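Local coordinates for glutathione S-transferase, N-terminal domain protein (Pseudomonas putida, PDB 4NAX) that binds one glutathione disulfide per subunit and is probably a transferase of the glutathione S-transferase superfamily, at residues S5-T10 with P84-E89; P60-L65 with I71-D76; R159-L164 with D200-D205. All blocks are in the same frame, centred on the assembly; numbering follows the deposited sequence.

How the interactions relate
Interactions 1 and 2 lie side by side in the thioredoxin-like N-terminal domain, their centres about 6 Å apart. Strands 73-76 and 85-88 are neighbours in one sheet, and Ile74 N lies 2.8 Å from Leu87 O, a probable hydrogen bond. Both contacts carry a residue that grips the glutathione disulfide: Glu89 in interaction 1, Ile71 in interaction 2. Interaction 3 belongs to the helical C-terminal domain, on the opposite side of the chain's centre, about 38 Å from interaction 1 and 34 Å from interaction 2, centre to centre. The side chain of Val202 is about 14 Å from a bound disulfide. Interactions 1 and 3 both have residues touching the second subunit.

Interaction 1: residues S5-T10 with P84-E89; sequences SAFPIT and PLPLFE. With GDS (oxidized glutathione disulfide), chain C.
Phe7 sets its ring against two prolines, Pro86 on strand 85-88 and Pro84 just before it; the strand is an outermost one in the sheet of the thioredoxin-like N-terminal domain. The N-terminal segment thus packs beside the sheet through one aromatic side chain, with no hydrogen bond passing between 5-10 and 84-89. Two parts of the ring do the touching. CE1 of Phe7 comes to 3.6 Å from CB of Pro84, with CZ of the same ring also near that carbon, while Phe7 CE2 sits 4.1 Å from Pro86 CG. Both prolines meet the ring obliquely; the side chains of Phe7 and Pro86 cross at about a right angle. The ring is brought there by a first torsion that sets CG anti to the carbonyl carbon (chi1 -66°). Pro84 and Pro86 both point toward the N-terminal segment, whereas Leu85 between them points away, as in an extended chain.

Behind the ring, the backbone of Phe7 is tied to a turn. Its carbonyl oxygen accepts two bonds from Thr10, one from the backbone N at 3.0 Å and one from OG1 at 2.8 Å, the hydroxyl lying nearly on the line of the carbonyl (C=O...donor angle 162°). Phe7 also packs on Leu75, and Pro86 on Leu65, which joins this surface patch to the buried layer between helix 60-65 and the sheet. Along the same strand, Pro86 O accepts a hydrogen bond from Gln114 of the second subunit. Farther along the chain, Glu89, the N-cap residue before helix 90-101, reaches the ligand pocket. Its side chain bends at chi2, and OE1 accepts a hydrogen bond from the disulfide's amino nitrogen N6 at 2.7 Å.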
loop_
_atom_site.group_PDB
_atom_site.type_symbol
_atom_site.label_atom_id
_atom_site.label_comp_id
_atom_site.label_asym_id
_atom_site.label_seq_id
_atom_site.Cartn_x
_atom_site.Cartn_y
_atom_site.Cartn_z
ATOM N N SER A 5 24.607 11.857 11.985
ATOM C CA SER A 5 25.732 10.922 11.917
ATOM C C SER A 5 25.468 9.559 12.581
ATOM O O SER A 5 26.167 8.591 12.296
ATOM C CB SER A 5 26.991 11.572 12.504
ATOM O OG SER A 5 26.937 11.748 13.921
ATOM N N ALA A 6 24.457 9.480 13.443
ATOM C CA ALA A 6 24.006 8.203 14.032
ATOM C C ALA A 6 23.376 7.244 13.009
ATOM O O ALA A 6 23.242 6.052 13.271
ATOM C CB ALA A 6 23.018 8.464 15.161
ATOM N N PHE A 7 22.971 7.782 11.862
ATOM C CA PHE A 7 22.345 7.010 10.808
ATOM C C PHE A 7 23.389 6.694 9.746
ATOM O O PHE A 7 23.848 7.602 9.048
ATOM C CB PHE A 7 21.189 7.820 10.224
ATOM C CG PHE A 7 20.084 8.022 11.207
ATOM C CD1 PHE A 7 20.140 9.069 12.119
ATOM C CD2 PHE A 7 19.006 7.154 11.244
ATOM C CE1 PHE A 7 19.144 9.233 13.062
ATOM C CE2 PHE A 7 18.002 7.316 12.176
ATOM C CZ PHE A 7 18.063 8.360 13.085
ATOM N N PRO A 8 23.763 5.402 9.600
ATOM C CA PRO A 8 24.826 5.062 8.646
ATOM C C PRO A 8 24.569 5.450 7.195
ATOM O O PRO A 8 25.505 5.598 6.422
ATOM C CB PRO A 8 24.947 3.541 8.788
ATOM C CG PRO A 8 24.521 3.271 10.190
ATOM C CD PRO A 8 23.431 4.260 10.477
ATOM N N ILE A 9 23.312 5.639 6.812
ATOM C CA ILE A 9 23.036 6.089 5.453
ATOM C C ILE A 9 23.806 7.377 5.115
ATOM O O ILE A 9 24.195 7.594 3.958
ATOM C CB ILE A 9 21.512 6.218 5.222
ATOM C CG1 ILE A 9 21.214 6.329 3.724
ATOM C CG2 ILE A 9 20.910 7.377 5.992
ATOM C CD1 ILE A 9 19.764 6.076 3.358
ATOM N N THR A 10 24.019 8.220 6.126
ATOM C CA THR A 10 24.670 9.509 5.918
ATOM C C THR A 10 26.166 9.378 5.651
ATOM O O THR A 10 26.802 10.334 5.207
ATOM C CB THR A 10 24.444 10.473 7.094
ATOM O OG1 THR A 10 25.094 9.969 8.275
ATOM C CG2 THR A 10 22.935 10.692 7.349
ATOM N N PRO A 84 15.388 13.036 14.826
ATOM C CA PRO A 84 15.334 12.493 13.466
ATOM C C PRO A 84 14.315 11.375 13.303
ATOM O O PRO A 84 14.129 10.560 14.210
ATOM C CB PRO A 84 16.762 11.987 13.224
ATOM C CG PRO A 84 17.595 12.862 14.101
ATOM C CD PRO A 84 16.766 13.017 15.351
ATOM N N LEU A 85 13.655 11.353 12.152
ATOM C CA LEU A 85 12.735 10.285 11.813
ATOM C C LEU A 85 13.180 9.625 10.512
ATOM O O LEU A 85 13.153 10.285 9.468
ATOM C CB LEU A 85 11.320 10.826 11.629
ATOM C CG LEU A 85 10.282 9.752 11.293
ATOM C CD1 LEU A 85 9.964 8.924 12.527
ATOM C CD2 LEU A 85 9.021 10.331 10.698
ATOM N N PRO A 86 13.576 8.349 10.563
ATOM C CA PRO A 86 13.798 7.559 9.353
ATOM C C PRO A 86 12.472 7.008 8.855
ATOM O O PRO A 86 11.607 6.673 9.660
ATOM C CB PRO A 86 14.678 6.430 9.845
ATOM C CG PRO A 86 14.197 6.190 11.258
ATOM C CD PRO A 86 13.765 7.537 11.776
ATOM N N LEU A 87 12.288 6.934 7.542
ATOM C CA LEU A 87 11.037 6.381 7.015
ATOM C C LEU A 87 11.224 5.915 5.582
ATOM O O LEU A 87 11.834 6.608 4.769
ATOM C CB LEU A 87 9.905 7.422 7.078
ATOM C CG LEU A 87 8.488 6.881 7.168
ATOM C CD1 LEU A 87 8.252 6.111 8.466
ATOM C CD2 LEU A 87 7.493 8.014 7.058
ATOM N N PHE A 88 10.667 4.755 5.277
ATOM C CA PHE A 88 10.546 4.283 3.902
ATOM C C PHE A 88 9.079 3.948 3.611
ATOM O O PHE A 88 8.228 4.064 4.486
ATOM C CB PHE A 88 11.557 3.174 3.602
ATOM C CG PHE A 88 11.359 1.916 4.394
ATOM C CD1 PHE A 88 11.989 1.755 5.622
ATOM C CD2 PHE A 88 10.559 0.915 3.927
ATOM C CE1 PHE A 88 11.807 0.615 6.370
ATOM C CE2 PHE A 88 10.375 -0.241 4.664
ATOM C CZ PHE A 88 11.010 -0.389 5.883
ATOM N N GLU A 89 8.829 3.548 2.365
ATOM C CA GLU A 89 7.516 3.345 1.738
ATOM C C GLU A 89 6.942 4.679 1.287
ATOM O O GLU A 89 6.554 5.522 2.108
ATOM C CB GLU A 89 6.500 2.602 2.603
ATOM C CG GLU A 89 6.857 1.152 2.842
ATOM C CD GLU A 89 6.784 0.302 1.587
ATOM O OE1 GLU A 89 5.898 0.561 0.732
ATOM O OE2 GLU A 89 7.620 -0.634 1.479
HETATM N N1 GDS C . 12.777 -5.736 -8.371
HETATM C CA1 GDS C . 11.905 -5.034 -9.311
HETATM C C1 GDS C . 11.343 -5.986 -10.344
HETATM O OE1 GDS C . 10.291 -5.649 -10.936
HETATM O OE2 GDS C . 11.921 -7.067 -10.591
HETATM C CB1 GDS C . 12.702 -3.924 -10.008
HETATM C CG1 GDS C . 11.839 -2.860 -10.698
HETATM C CD1 GDS C . 11.041 -2.061 -9.699
HETATM O O1 GDS C . 11.438 -1.917 -8.557
HETATM N N2 GDS C . 9.899 -1.560 -10.152
HETATM C CA2 GDS C . 9.039 -0.706 -9.356
HETATM C C2 GDS C . 7.701 -1.353 -9.119
HETATM O O2 GDS C . 7.149 -2.003 -9.999
HETATM C CB2 GDS C . 8.828 0.632 -10.068
HETATM S SG2 GDS C . 10.280 1.671 -10.171
HETATM N N3 GDS C . 7.139 -1.138 -7.931
HETATM C CA3 GDS C . 5.856 -1.713 -7.564
HETATM C C3 GDS C . 5.040 -0.864 -6.613
HETATM O OE3 GDS C . 4.196 -1.469 -5.918
HETATM O OE4 GDS C . 5.207 0.360 -6.637
HETATM N N4 GDS C . 13.575 -1.007 -6.629
HETATM C CA4 GDS C . 14.907 -1.467 -6.300
HETATM C C4 GDS C . 15.042 -2.965 -6.304
HETATM O OE5 GDS C . 16.177 -3.474 -6.066
HETATM O OE6 GDS C . 14.025 -3.647 -6.590
HETATM C C5 GDS C . 13.071 0.077 -6.056
HETATM O O5 GDS C . 13.692 0.706 -5.205
HETATM C CA5 GDS C . 11.706 0.537 -6.522
HETATM N N5 GDS C . 10.903 0.959 -5.380
HETATM C CB5 GDS C . 11.903 1.695 -7.501
HETATM S SG5 GDS C . 10.386 2.442 -8.101
HETATM C CA6 GDS C . 7.168 0.704 -2.200
HETATM C C6 GDS C . 6.952 2.186 -2.136
HETATM O OE7 GDS C . 7.900 2.905 -1.738
HETATM O OE8 GDS C . 5.828 2.623 -2.478
HETATM N N6 GDS C . 5.894 0.009 -1.921
HETATM C CB6 GDS C . 7.703 0.308 -3.577
HETATM C CG6 GDS C . 9.088 0.909 -3.836
HETATM C CD6 GDS C . 9.723 0.398 -5.100
HETATM O O6 GDS C . 9.168 -0.438 -5.822
#

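Interaction 2: residues P60-L65 with I71-D76; sequences PEFISL and IPAILD. With GDS (oxidized glutathione disulfide), chain C.
A buried, largely apolar contact joins helix 60-65 to strand 73-76 and the loop residues leading into it, beside the glutathione site of the N-terminal domain. The short helix crosses the strand at 73°, their axes 9.8 Å apart, and no hydrogen bond links the two segments. Leu65 and Phe62, one turn apart on the helix, fill the space between. CD2 of Leu65 reaches CB of Ala73 at 3.6 Å, while its CD1 lies 3.9 Å from CB of Leu75, and both methyls come close to Ile74 O. Phe62 carries its CG anti to the backbone N, which brings the end of the ring down to the loop leading into the strand: CZ meets CG2 of Ile71 at 3.6 Å, obliquely to the ring. Ile9 packs against both helix residues.

Ile71 works in two directions. CG2 meets Phe62, while CG1 and CD1 extend toward the disulfide, CD1 lying 3.9 Å from its CB5. The backbone makes a paired bond to the same ligand: Ile71 N donates to O5 and Ile71 O accepts from N5, each at 2.9 Å and fairly straight (157° and 165°). An alanine here would keep that backbone pair but is likely to leave the Phe62 ring and the ligand's CB5 without their aliphatic neighbours. The peptide bond from Ile71 to Pro72 is cis, and this cis-proline loop, pairing its backbone with the cysteinyl part of glutathione, is a hallmark of the thioredoxin-like glutathione site.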
loop_
_atom_site.group_PDB
_atom_site.type_symbol
_atom_site.label_atom_id
_atom_site.label_comp_id
_atom_site.label_asym_id
_atom_site.label_seq_id
_atom_site.Cartn_x
_atom_site.Cartn_y
_atom_site.Cartn_z
ATOM N N PRO A 60 24.814 -1.724 2.547
ATOM C CA PRO A 60 24.478 -1.813 3.961
ATOM C C PRO A 60 24.044 -0.450 4.511
ATOM O O PRO A 60 23.164 -0.380 5.352
ATOM C CB PRO A 60 25.769 -2.337 4.642
ATOM C CG PRO A 60 26.766 -2.536 3.554
ATOM C CD PRO A 60 26.159 -2.224 2.228
ATOM N N GLU A 61 24.665 0.611 4.028
ATOM C CA GLU A 61 24.331 1.952 4.490
ATOM C C GLU A 61 22.886 2.310 4.097
ATOM O O GLU A 61 22.133 2.805 4.908
ATOM C CB GLU A 61 25.310 2.983 3.921
ATOM C CG GLU A 61 26.748 2.812 4.407
ATOM C CD GLU A 61 27.602 1.895 3.541
ATOM O OE1 GLU A 61 27.061 1.146 2.708
ATOM O OE2 GLU A 61 28.833 1.933 3.716
ATOM N N PHE A 62 22.495 2.032 2.859
ATOM C CA PHE A 62 21.110 2.294 2.456
ATOM C C PHE A 62 20.101 1.447 3.240
ATOM O O PHE A 62 19.124 1.981 3.754
ATOM C CB PHE A 62 20.895 2.084 0.950
ATOM C CG PHE A 62 19.524 2.483 0.493
ATOM C CD1 PHE A 62 19.187 3.806 0.397
ATOM C CD2 PHE A 62 18.553 1.540 0.210
ATOM C CE1 PHE A 62 17.931 4.201 0.011
ATOM C CE2 PHE A 62 17.285 1.920 -0.161
ATOM C CZ PHE A 62 16.973 3.259 -0.274
ATOM N N ILE A 63 20.379 0.142 3.334
ATOM C CA ILE A 63 19.474 -0.784 3.974
ATOM C C ILE A 63 19.317 -0.480 5.463
ATOM O O ILE A 63 18.262 -0.756 6.043
ATOM C CB ILE A 63 19.912 -2.238 3.707
ATOM C CG1 ILE A 63 19.695 -2.555 2.219
ATOM C CG2 ILE A 63 19.166 -3.251 4.566
ATOM C CD1 ILE A 63 20.289 -3.857 1.759
ATOM N N SER A 64 20.358 0.085 6.090
ATOM C CA SER A 64 20.294 0.435 7.513
ATOM C C SER A 64 19.136 1.367 7.822
ATOM O O SER A 64 18.630 1.383 8.941
ATOM C CB SER A 64 21.603 1.045 8.014
ATOM O OG SER A 64 21.851 2.350 7.516
ATOM N N LEU A 65 18.724 2.159 6.837
ATOM C CA LEU A 65 17.533 2.969 6.990
ATOM C C LEU A 65 16.359 2.344 6.243
ATOM O O LEU A 65 15.284 2.157 6.803
ATOM C CB LEU A 65 17.792 4.379 6.507
ATOM C CG LEU A 65 16.621 5.316 6.786
ATOM C CD1 LEU A 65 17.088 6.715 7.059
ATOM C CD2 LEU A 65 15.625 5.281 5.647
ATOM N N ILE A 71 13.854 2.401 -2.840
ATOM C CA ILE A 71 13.584 3.826 -2.780
ATOM C C ILE A 71 12.096 4.052 -3.002
ATOM O O ILE A 71 11.406 3.220 -3.625
ATOM C CB ILE A 71 14.444 4.624 -3.807
ATOM C CG1 ILE A 71 14.116 4.302 -5.277
ATOM C CG2 ILE A 71 15.921 4.437 -3.531
ATOM C CD1 ILE A 71 12.969 5.103 -5.872
ATOM N N PRO A 72 11.566 5.203 -2.564
ATOM C CA PRO A 72 12.233 6.272 -1.817
ATOM C C PRO A 72 12.335 5.982 -0.313
ATOM O O PRO A 72 11.575 5.178 0.245
ATOM C CB PRO A 72 11.330 7.465 -2.057
ATOM C CG PRO A 72 9.958 6.858 -2.127
ATOM C CD PRO A 72 10.167 5.538 -2.863
ATOM N N ALA A 73 13.230 6.716 0.332
ATOM C CA ALA A 73 13.360 6.723 1.791
ATOM C C ALA A 73 13.727 8.143 2.183
ATOM O O ALA A 73 14.294 8.895 1.380
ATOM C CB ALA A 73 14.393 5.734 2.261
ATOM N N ILE A 74 13.399 8.504 3.413
ATOM C CA ILE A 74 13.757 9.803 3.956
ATOM C C ILE A 74 14.405 9.683 5.331
ATOM O O ILE A 74 14.218 8.697 6.049
ATOM C CB ILE A 74 12.558 10.771 4.051
ATOM C CG1 ILE A 74 11.467 10.248 5.000
ATOM C CG2 ILE A 74 11.993 11.051 2.662
ATOM C CD1 ILE A 74 10.453 11.284 5.428
ATOM N N LEU A 75 15.131 10.735 5.689
ATOM C CA LEU A 75 15.607 10.948 7.066
ATOM C C LEU A 75 15.320 12.408 7.374
ATOM O O LEU A 75 15.959 13.307 6.821
ATOM C CB LEU A 75 17.080 10.618 7.196
ATOM C CG LEU A 75 17.682 10.807 8.588
ATOM C CD1 LEU A 75 16.960 9.995 9.647
ATOM C CD2 LEU A 75 19.156 10.437 8.514
ATOM N N ASP A 76 14.304 12.652 8.198
ATOM C CA ASP A 76 13.893 14.019 8.525
ATOM C C ASP A 76 14.527 14.394 9.859
ATOM O O ASP A 76 14.144 13.833 10.891
ATOM C CB ASP A 76 12.387 14.114 8.660
ATOM C CG ASP A 76 11.886 15.534 8.851
ATOM O OD1 ASP A 76 12.731 16.446 8.884
ATOM O OD2 ASP A 76 10.669 15.737 8.964
HETATM N N1 GDS C . 12.777 -5.736 -8.371
HETATM C CA1 GDS C . 11.905 -5.034 -9.311
HETATM C C1 GDS C . 11.343 -5.986 -10.344
HETATM O OE1 GDS C . 10.291 -5.649 -10.936
HETATM O OE2 GDS C . 11.921 -7.067 -10.591
HETATM C CB1 GDS C . 12.702 -3.924 -10.008
HETATM C CG1 GDS C . 11.839 -2.860 -10.698
HETATM C CD1 GDS C . 11.041 -2.061 -9.699
HETATM O O1 GDS C . 11.438 -1.917 -8.557
HETATM N N2 GDS C . 9.899 -1.560 -10.152
HETATM C CA2 GDS C . 9.039 -0.706 -9.356
HETATM C C2 GDS C . 7.701 -1.353 -9.119
HETATM O O2 GDS C . 7.149 -2.003 -9.999
HETATM C CB2 GDS C . 8.828 0.632 -10.068
HETATM S SG2 GDS C . 10.280 1.671 -10.171
HETATM N N3 GDS C . 7.139 -1.138 -7.931
HETATM C CA3 GDS C . 5.856 -1.713 -7.564
HETATM C C3 GDS C . 5.040 -0.864 -6.613
HETATM O OE3 GDS C . 4.196 -1.469 -5.918
HETATM O OE4 GDS C . 5.207 0.360 -6.637
HETATM N N4 GDS C . 13.575 -1.007 -6.629
HETATM C CA4 GDS C . 14.907 -1.467 -6.300
HETATM C C4 GDS C . 15.042 -2.965 -6.304
HETATM O OE5 GDS C . 16.177 -3.474 -6.066
HETATM O OE6 GDS C . 14.025 -3.647 -6.590
HETATM C C5 GDS C . 13.071 0.077 -6.056
HETATM O O5 GDS C . 13.692 0.706 -5.205
HETATM C CA5 GDS C . 11.706 0.537 -6.522
HETATM N N5 GDS C . 10.903 0.959 -5.380
HETATM C CB5 GDS C . 11.903 1.695 -7.501
HETATM S SG5 GDS C . 10.386 2.442 -8.101
HETATM C CA6 GDS C . 7.168 0.704 -2.200
HETATM C C6 GDS C . 6.952 2.186 -2.136
HETATM O OE7 GDS C . 7.900 2.905 -1.738
HETATM O OE8 GDS C . 5.828 2.623 -2.478
HETATM N N6 GDS C . 5.894 0.009 -1.921
HETATM C CB6 GDS C . 7.703 0.308 -3.577
HETATM C CG6 GDS C . 9.088 0.909 -3.836
HETATM C CD6 GDS C . 9.723 0.398 -5.100
HETATM O O6 GDS C . 9.168 -0.438 -5.822
#

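Interaction 3: residues R159-L164 with D200-D205; sequences RLLGVL and DLVGFD
Leu161, on helix 148-168 of the all-helical glutathione-transferase C-terminal domain, pushes its two methyl groups against Val202 and Phe204 in the loop between helices 180-193 and 208-219. Each branch has its own partner. CD1 meets CG2 of Val202 at 3.8 Å, the two side chains crossing at about a right angle, and CD2 approaches CE1 of Phe204 at 4.3 Å, arriving at the edge of the ring near its plane. Leu161 reaches out with CG anti to its carbonyl carbon (chi1 -75°), which carries CG toward the loop, where the two methyls part to their separate partners. No hydrogen bond crosses between the segments, and the three touching side chains are buried.

The next shell is also apolar. Leu161 rests on Leu192 and Phe207, and the ring of Phe204 packs on Val189 and Val193 of helix 180-193 and on Val210 of helix 208-219, so the loop is held among three helices. The preceding residue, Leu160, packs on Phe121 and Met129 of helix 109-137. Arg159 instead reaches the second subunit, where its NH2 bonds to Asn68 OD1 of that chain.

The loop's own shape presents Val202 and Phe204 to the helix. A type I beta turn runs from Asp200 to Gly203, whose positive phi (59°) suits glycine, and it is closed by a 3.0 Å hydrogen bond from Gly203 N to Asp200 O.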
loop_
_atom_site.group_PDB
_atom_site.type_symbol
_atom_site.label_atom_id
_atom_site.label_comp_id
_atom_site.label_asym_id
_atom_site.label_seq_id
_atom_site.Cartn_x
_atom_site.Cartn_y
_atom_site.Cartn_z
ATOM N N ARG A 159 -8.643 -3.046 -15.637
ATOM C CA ARG A 159 -9.717 -3.029 -14.635
ATOM C C ARG A 159 -9.514 -1.869 -13.646
ATOM O O ARG A 159 -10.429 -1.101 -13.351
ATOM C CB ARG A 159 -9.812 -4.370 -13.884
ATOM C CG ARG A 159 -11.072 -4.515 -13.051
ATOM C CD ARG A 159 -10.992 -5.695 -12.099
ATOM N NE ARG A 159 -9.951 -5.464 -11.112
ATOM C CZ ARG A 159 -10.056 -4.638 -10.069
ATOM N NH1 ARG A 159 -11.202 -4.026 -9.787
ATOM N NH2 ARG A 159 -9.008 -4.425 -9.298
ATOM N N LEU A 160 -8.291 -1.717 -13.156
ATOM C CA LEU A 160 -7.935 -0.623 -12.245
ATOM C C LEU A 160 -8.116 0.744 -12.883
ATOM O O LEU A 160 -8.632 1.674 -12.241
ATOM C CB LEU A 160 -6.473 -0.775 -11.773
ATOM C CG LEU A 160 -6.198 -1.966 -10.844
ATOM C CD1 LEU A 160 -4.709 -2.255 -10.734
ATOM C CD2 LEU A 160 -6.781 -1.753 -9.466
ATOM N N LEU A 161 -7.724 0.865 -14.150
ATOM C CA LEU A 161 -7.972 2.105 -14.880
ATOM C C LEU A 161 -9.458 2.435 -14.975
ATOM O O LEU A 161 -9.843 3.593 -14.880
ATOM C CB LEU A 161 -7.340 2.062 -16.274
ATOM C CG LEU A 161 -5.816 2.224 -16.273
ATOM C CD1 LEU A 161 -5.216 1.767 -17.594
ATOM C CD2 LEU A 161 -5.389 3.658 -15.971
ATOM N N GLY A 162 -10.283 1.408 -15.161
ATOM C CA GLY A 162 -11.718 1.601 -15.201
ATOM C C GLY A 162 -12.271 2.098 -13.879
ATOM O O GLY A 162 -13.147 2.962 -13.845
ATOM N N VAL A 163 -11.766 1.549 -12.783
ATOM C CA VAL A 163 -12.165 2.023 -11.456
ATOM C C VAL A 163 -11.832 3.510 -11.324
ATOM O O VAL A 163 -12.666 4.307 -10.891
ATOM C CB VAL A 163 -11.496 1.201 -10.328
ATOM C CG1 VAL A 163 -11.797 1.799 -8.982
ATOM C CG2 VAL A 163 -11.963 -0.257 -10.363
ATOM N N LEU A 164 -10.617 3.885 -11.703
ATOM C CA LEU A 164 -10.233 5.282 -11.669
ATOM C C LEU A 164 -11.121 6.147 -12.546
ATOM O O LEU A 164 -11.546 7.239 -12.150
ATOM C CB LEU A 164 -8.782 5.466 -12.099
ATOM C CG LEU A 164 -7.694 4.992 -11.162
ATOM C CD1 LEU A 164 -6.347 5.247 -11.817
ATOM C CD2 LEU A 164 -7.748 5.702 -9.817
ATOM N N ASP A 200 -1.268 1.454 -25.885
ATOM C CA ASP A 200 -2.157 0.655 -26.719
ATOM C C ASP A 200 -2.540 -0.658 -26.022
ATOM O O ASP A 200 -3.704 -1.090 -26.064
ATOM C CB ASP A 200 -1.503 0.369 -28.079
ATOM C CG ASP A 200 -1.348 1.621 -28.947
ATOM O OD1 ASP A 200 -1.920 2.689 -28.621
ATOM O OD2 ASP A 200 -0.644 1.532 -29.976
ATOM N N LEU A 201 -1.569 -1.279 -25.359
ATOM C CA LEU A 201 -1.818 -2.537 -24.647
ATOM C C LEU A 201 -2.980 -2.423 -23.636
ATOM O O LEU A 201 -3.767 -3.340 -23.478
ATOM C CB LEU A 201 -0.560 -2.983 -23.885
ATOM C CG LEU A 201 0.186 -4.287 -24.108
ATOM C CD1 LEU A 201 1.040 -4.499 -22.858
ATOM C CD2 LEU A 201 -0.751 -5.453 -24.374
ATOM N N VAL A 202 -3.046 -1.327 -22.893
ATOM C CA VAL A 202 -4.132 -1.164 -21.916
ATOM C C VAL A 202 -5.339 -0.403 -22.454
ATOM O O VAL A 202 -6.267 -0.123 -21.703
ATOM C CB VAL A 202 -3.654 -0.511 -20.598
ATOM C CG1 VAL A 202 -2.502 -1.314 -19.992
ATOM C CG2 VAL A 202 -3.287 0.954 -20.796
ATOM N N GLY A 203 -5.339 -0.078 -23.746
ATOM C CA GLY A 203 -6.470 0.614 -24.359
ATOM C C GLY A 203 -6.724 1.946 -23.681
ATOM O O GLY A 203 -7.858 2.285 -23.354
ATOM N N PHE A 204 -5.658 2.715 -23.481
ATOM C CA PHE A 204 -5.706 3.921 -22.644
ATOM C C PHE A 204 -6.674 4.971 -23.158
ATOM O O PHE A 204 -7.272 5.715 -22.380
ATOM C CB PHE A 204 -4.308 4.550 -22.510
ATOM C CG PHE A 204 -4.229 5.638 -21.468
ATOM C CD1 PHE A 204 -4.515 5.364 -20.134
ATOM C CD2 PHE A 204 -3.838 6.921 -21.804
ATOM C CE1 PHE A 204 -4.440 6.350 -19.179
ATOM C CE2 PHE A 204 -3.749 7.906 -20.843
ATOM C CZ PHE A 204 -4.057 7.624 -19.528
ATOM N N ASP A 205 -6.832 5.035 -24.477
ATOM C CA ASP A 205 -7.682 6.058 -25.054
ATOM C C ASP A 205 -9.151 5.901 -24.655
ATOM O O ASP A 205 -9.930 6.844 -24.825
ATOM C CB ASP A 205 -7.482 6.160 -26.569
ATOM C CG ASP A 205 -6.195 6.874 -26.915
ATOM O OD1 ASP A 205 -5.998 8.015 -26.440
ATOM O OD2 ASP A 205 -5.368 6.292 -27.642
#